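Local coordinates for protein CocE/NonD family hydrolase (Staphylococcus aureus subsp. aureus COL, PDB 3III) that probably hydrolyses ester or amide bonds, as a serine hydrolase of the CocE/NonD family with an alpha/beta-hydrolase fold, at residues A[48-60]-A[119-133]. Sequence-based numbering, arbitrary orientation.
Sequences MRDGEKLYINIFR and VVVKVALRGSDKSKG
Lys130 lies over one face of the Tyr55 ring, its CB 3.6 Å from the ring centroid in a CH-pi contact, while its chain bends at chi3 (-83°) and again at chi4 so that NZ turns back to Asp129 OD2. A long aliphatic stem ending in an amine suits both tasks; Asp43 shares that charge. Where the strands part beside Tyr55, a water accepts a hydrogen bond from Tyr55 N and donates to Ala124 O and Ser128 O. Beyond it, Ser131 OG donates to the anti lone pair of Glu52 OE2 at 2.5 Å and accepts from Gly127 N at 3.0 Å, a dual role that a small hydroxyl can fill and that ties the turn after the strand to Glu52. Arg126 NH1 forms a salt bridge with Asp50 OD2 at 2.9 Å, on the syn lone pair, the oxygen tilted a little from the guanidinium plane and the two planes 64° apart; Glu52 CB and CG cover one guanidinium face. Asp50 OD1 also accepts from Glu52 N, an Asx turn that steadies the carboxylate.

Strands 53-60 and 119-124 themselves pair antiparallel, with Lys122 N reaching Asn57 O in a nearly straight bond (173°). Branched Ile56, Ile58, Val121 and Val123 share one face and pack against helix 140-154, strand 67-74 and Trp158. The other face carries buried Asn57, its amide satisfied by Lys78 and Asp79, and Lys122, salt-bridged to Asp74. Arg126 NE is held by Asp145 of helix 140-154, and in the large mixed sheet the pair runs between strands 36-47 and 67-74.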
# COMPACT_ATOMS: atom_id res chain seq x y z
N MSE A 48 -13.06 1.54 -26.47
CA MSE A 48 -13.18 2.79 -25.76
C MSE A 48 -13.85 3.87 -26.61
O MSE A 48 -13.96 3.76 -27.86
CB MSE A 48 -11.81 3.29 -25.30
CG MSE A 48 -10.98 2.30 -24.52
SE MSE A 48 -11.79 1.84 -22.78
CE MSE A 48 -12.95 0.29 -23.39
N ARG A 49 -14.24 4.97 -25.95
CA ARG A 49 -14.92 6.08 -26.66
C ARG A 49 -14.07 6.60 -27.80
O ARG A 49 -14.61 6.95 -28.82
CB ARG A 49 -15.25 7.25 -25.73
CG ARG A 49 -16.57 7.10 -24.91
CD ARG A 49 -16.55 8.00 -23.65
NE ARG A 49 -15.33 7.76 -22.87
CZ ARG A 49 -14.68 8.66 -22.13
NH1 ARG A 49 -15.14 9.90 -22.01
NH2 ARG A 49 -13.56 8.31 -21.52
N ASP A 50 -12.76 6.63 -27.66
CA ASP A 50 -11.90 7.09 -28.75
C ASP A 50 -11.56 6.05 -29.84
O ASP A 50 -10.81 6.37 -30.76
CB ASP A 50 -10.62 7.73 -28.23
CG ASP A 50 -9.64 6.73 -27.65
OD1 ASP A 50 -9.92 5.52 -27.57
OD2 ASP A 50 -8.56 7.17 -27.26
N GLY A 51 -12.12 4.85 -29.73
CA GLY A 51 -11.86 3.76 -30.69
C GLY A 51 -10.77 2.81 -30.25
O GLY A 51 -10.62 1.76 -30.82
N GLU A 52 -9.99 3.15 -29.23
CA GLU A 52 -8.96 2.22 -28.76
C GLU A 52 -9.59 0.92 -28.27
O GLU A 52 -10.63 0.92 -27.56
CB GLU A 52 -8.11 2.84 -27.65
CG GLU A 52 -6.93 1.90 -27.13
CD GLU A 52 -5.70 1.96 -28.05
OE1 GLU A 52 -5.73 2.70 -29.06
OE2 GLU A 52 -4.70 1.28 -27.75
N LYS A 53 -8.95 -0.20 -28.61
CA LYS A 53 -9.35 -1.49 -28.09
C LYS A 53 -8.55 -1.91 -26.87
O LYS A 53 -7.35 -1.84 -26.87
CB LYS A 53 -9.27 -2.54 -29.20
CG LYS A 53 -10.52 -2.47 -30.13
CD LYS A 53 -10.37 -3.43 -31.27
CE LYS A 53 -11.64 -3.51 -32.12
NZ LYS A 53 -11.31 -4.03 -33.48
N LEU A 54 -9.23 -2.36 -25.82
CA LEU A 54 -8.58 -2.98 -24.67
C LEU A 54 -8.85 -4.47 -24.73
O LEU A 54 -9.98 -4.90 -25.12
CB LEU A 54 -9.12 -2.43 -23.35
CG LEU A 54 -8.32 -1.31 -22.70
CD1 LEU A 54 -7.97 -0.20 -23.67
CD2 LEU A 54 -9.00 -0.82 -21.44
N TYR A 55 -7.84 -5.24 -24.37
CA TYR A 55 -7.88 -6.69 -24.43
C TYR A 55 -8.14 -7.31 -23.08
O TYR A 55 -7.58 -6.90 -22.07
CB TYR A 55 -6.61 -7.27 -25.07
CG TYR A 55 -6.53 -6.84 -26.53
CD1 TYR A 55 -6.92 -7.70 -27.55
CD2 TYR A 55 -6.09 -5.57 -26.86
CE1 TYR A 55 -6.89 -7.27 -28.89
CE2 TYR A 55 -6.08 -5.14 -28.15
CZ TYR A 55 -6.48 -5.99 -29.16
OH TYR A 55 -6.39 -5.56 -30.44
N ILE A 56 -8.99 -8.32 -23.07
CA ILE A 56 -9.39 -8.99 -21.79
C ILE A 56 -9.44 -10.51 -21.93
O ILE A 56 -9.48 -11.06 -23.04
CB ILE A 56 -10.82 -8.53 -21.32
CG1 ILE A 56 -11.91 -8.98 -22.31
CG2 ILE A 56 -10.88 -7.02 -21.27
CD1 ILE A 56 -13.41 -8.57 -21.89
N ASN A 57 -9.49 -11.17 -20.78
CA ASN A 57 -9.92 -12.56 -20.68
C ASN A 57 -11.14 -12.63 -19.79
O ASN A 57 -11.25 -11.90 -18.81
CB ASN A 57 -8.83 -13.40 -20.02
CG ASN A 57 -7.54 -13.41 -20.80
OD1 ASN A 57 -7.54 -13.40 -22.03
ND2 ASN A 57 -6.43 -13.54 -20.09
N ILE A 58 -12.04 -13.55 -20.11
CA ILE A 58 -13.23 -13.80 -19.32
C ILE A 58 -13.26 -15.27 -18.90
O ILE A 58 -13.27 -16.16 -19.74
CB ILE A 58 -14.52 -13.56 -20.15
CG1 ILE A 58 -14.60 -12.14 -20.73
CG2 ILE A 58 -15.79 -13.90 -19.30
CD1 ILE A 58 -15.69 -11.98 -21.89
N PHE A 59 -13.30 -15.53 -17.60
CA PHE A 59 -13.47 -16.88 -17.09
C PHE A 59 -14.86 -16.96 -16.52
O PHE A 59 -15.24 -16.12 -15.67
CB PHE A 59 -12.49 -17.11 -15.94
CG PHE A 59 -11.03 -17.09 -16.35
CD1 PHE A 59 -10.39 -18.26 -16.66
CD2 PHE A 59 -10.32 -15.88 -16.45
CE1 PHE A 59 -9.04 -18.24 -17.04
CE2 PHE A 59 -8.99 -15.84 -16.80
CZ PHE A 59 -8.34 -17.02 -17.10
N ARG A 60 -15.62 -17.95 -16.97
CA ARG A 60 -17.00 -18.09 -16.57
C ARG A 60 -17.47 -19.52 -16.49
O ARG A 60 -16.89 -20.40 -17.13
CB ARG A 60 -17.89 -17.25 -17.46
CG ARG A 60 -17.78 -17.52 -18.94
CD ARG A 60 -18.64 -16.55 -19.76
NE ARG A 60 -18.67 -16.96 -21.17
CZ ARG A 60 -19.48 -17.90 -21.65
NH1 ARG A 60 -20.34 -18.53 -20.88
NH2 ARG A 60 -19.40 -18.25 -22.93
N VAL A 119 -18.27 -14.84 -12.30
CA VAL A 119 -17.47 -14.63 -13.49
C VAL A 119 -16.20 -13.84 -13.06
O VAL A 119 -16.28 -13.02 -12.18
CB VAL A 119 -18.26 -13.91 -14.62
CG1 VAL A 119 -17.33 -13.34 -15.72
CG2 VAL A 119 -19.33 -14.84 -15.21
N VAL A 120 -15.03 -14.15 -13.64
CA VAL A 120 -13.83 -13.34 -13.48
C VAL A 120 -13.41 -12.71 -14.81
O VAL A 120 -13.23 -13.42 -15.82
CB VAL A 120 -12.65 -14.11 -12.81
CG1 VAL A 120 -11.39 -13.23 -12.75
CG2 VAL A 120 -13.02 -14.62 -11.35
N VAL A 121 -13.25 -11.37 -14.82
CA VAL A 121 -12.79 -10.67 -16.04
C VAL A 121 -11.45 -10.09 -15.72
O VAL A 121 -11.28 -9.43 -14.68
CB VAL A 121 -13.73 -9.54 -16.51
CG1 VAL A 121 -13.11 -8.81 -17.71
CG2 VAL A 121 -15.18 -10.05 -16.79
N LYS A 122 -10.47 -10.36 -16.59
CA LYS A 122 -9.09 -9.85 -16.39
C LYS A 122 -8.83 -8.86 -17.50
O LYS A 122 -8.91 -9.21 -18.67
CB LYS A 122 -8.07 -11.00 -16.45
CG LYS A 122 -6.64 -10.55 -16.24
CD LYS A 122 -6.37 -10.26 -14.73
CE LYS A 122 -5.32 -9.16 -14.62
NZ LYS A 122 -5.08 -8.65 -13.30
N VAL A 123 -8.52 -7.63 -17.12
CA VAL A 123 -8.43 -6.51 -18.04
C VAL A 123 -6.98 -6.10 -18.21
O VAL A 123 -6.26 -5.87 -17.23
CB VAL A 123 -9.23 -5.28 -17.54
CG1 VAL A 123 -9.11 -4.12 -18.55
CG2 VAL A 123 -10.68 -5.69 -17.29
N ALA A 124 -6.56 -6.04 -19.48
CA ALA A 124 -5.35 -5.36 -19.88
C ALA A 124 -5.69 -3.91 -20.20
O ALA A 124 -6.38 -3.63 -21.18
CB ALA A 124 -4.71 -6.06 -21.08
N LEU A 125 -5.22 -2.97 -19.38
CA LEU A 125 -5.52 -1.55 -19.57
C LEU A 125 -4.73 -1.03 -20.76
O LEU A 125 -3.82 -1.71 -21.31
CB LEU A 125 -5.30 -0.72 -18.29
CG LEU A 125 -6.31 -1.07 -17.19
CD1 LEU A 125 -5.82 -0.63 -15.76
CD2 LEU A 125 -7.65 -0.49 -17.52
N ARG A 126 -5.11 0.18 -21.18
CA ARG A 126 -4.52 0.84 -22.34
C ARG A 126 -3.00 0.86 -22.22
O ARG A 126 -2.44 1.15 -21.15
CB ARG A 126 -5.03 2.26 -22.46
CG ARG A 126 -4.64 2.95 -23.75
CD ARG A 126 -5.07 4.42 -23.76
NE ARG A 126 -6.52 4.58 -23.70
CZ ARG A 126 -7.28 5.07 -24.67
NH1 ARG A 126 -6.75 5.50 -25.82
NH2 ARG A 126 -8.59 5.17 -24.49
N GLY A 127 -2.35 0.59 -23.35
CA GLY A 127 -0.89 0.52 -23.44
C GLY A 127 -0.26 -0.84 -23.15
O GLY A 127 0.95 -1.03 -23.36
N SER A 128 -1.07 -1.77 -22.64
CA SER A 128 -0.63 -3.10 -22.32
C SER A 128 -1.33 -4.13 -23.19
O SER A 128 -2.40 -3.90 -23.76
CB SER A 128 -0.87 -3.41 -20.82
OG SER A 128 -2.25 -3.62 -20.56
N ASP A 129 -0.67 -5.26 -23.31
CA ASP A 129 -1.08 -6.35 -24.18
C ASP A 129 -1.08 -5.86 -25.63
O ASP A 129 -0.12 -5.21 -26.04
CB ASP A 129 -2.41 -6.97 -23.75
CG ASP A 129 -2.61 -8.33 -24.35
OD1 ASP A 129 -1.88 -9.26 -23.95
OD2 ASP A 129 -3.45 -8.47 -25.26
N LYS A 130 -2.13 -6.13 -26.38
CA LYS A 130 -2.14 -5.76 -27.80
C LYS A 130 -2.50 -4.28 -27.99
O LYS A 130 -2.42 -3.76 -29.10
CB LYS A 130 -3.03 -6.74 -28.59
CG LYS A 130 -2.33 -8.15 -28.58
CD LYS A 130 -3.10 -9.26 -29.20
CE LYS A 130 -4.10 -9.83 -28.23
NZ LYS A 130 -3.44 -10.38 -26.96
N SER A 131 -2.83 -3.57 -26.91
CA SER A 131 -2.99 -2.13 -26.99
C SER A 131 -1.63 -1.47 -26.97
O SER A 131 -0.86 -1.65 -26.04
CB SER A 131 -3.81 -1.56 -25.83
OG SER A 131 -3.78 -0.13 -25.86
N LYS A 132 -1.36 -0.66 -27.99
CA LYS A 132 -0.13 0.13 -28.04
C LYS A 132 -0.46 1.62 -27.86
O LYS A 132 0.28 2.49 -28.32
CB LYS A 132 0.68 -0.10 -29.34
CG LYS A 132 1.07 -1.53 -29.63
CD LYS A 132 1.81 -2.20 -28.45
CE LYS A 132 1.63 -3.74 -28.40
NZ LYS A 132 2.49 -4.34 -27.25
N GLY A 133 -1.56 1.90 -27.17
CA GLY A 133 -1.93 3.29 -26.81
C GLY A 133 -1.15 3.85 -25.61
O GLY A 133 -0.23 3.21 -25.12
O HOH W 1 -11.38 6.80 -25.10
O HOH W 2 -3.20 0.29 -30.06
O HOH W 3 -5.22 -3.96 -23.75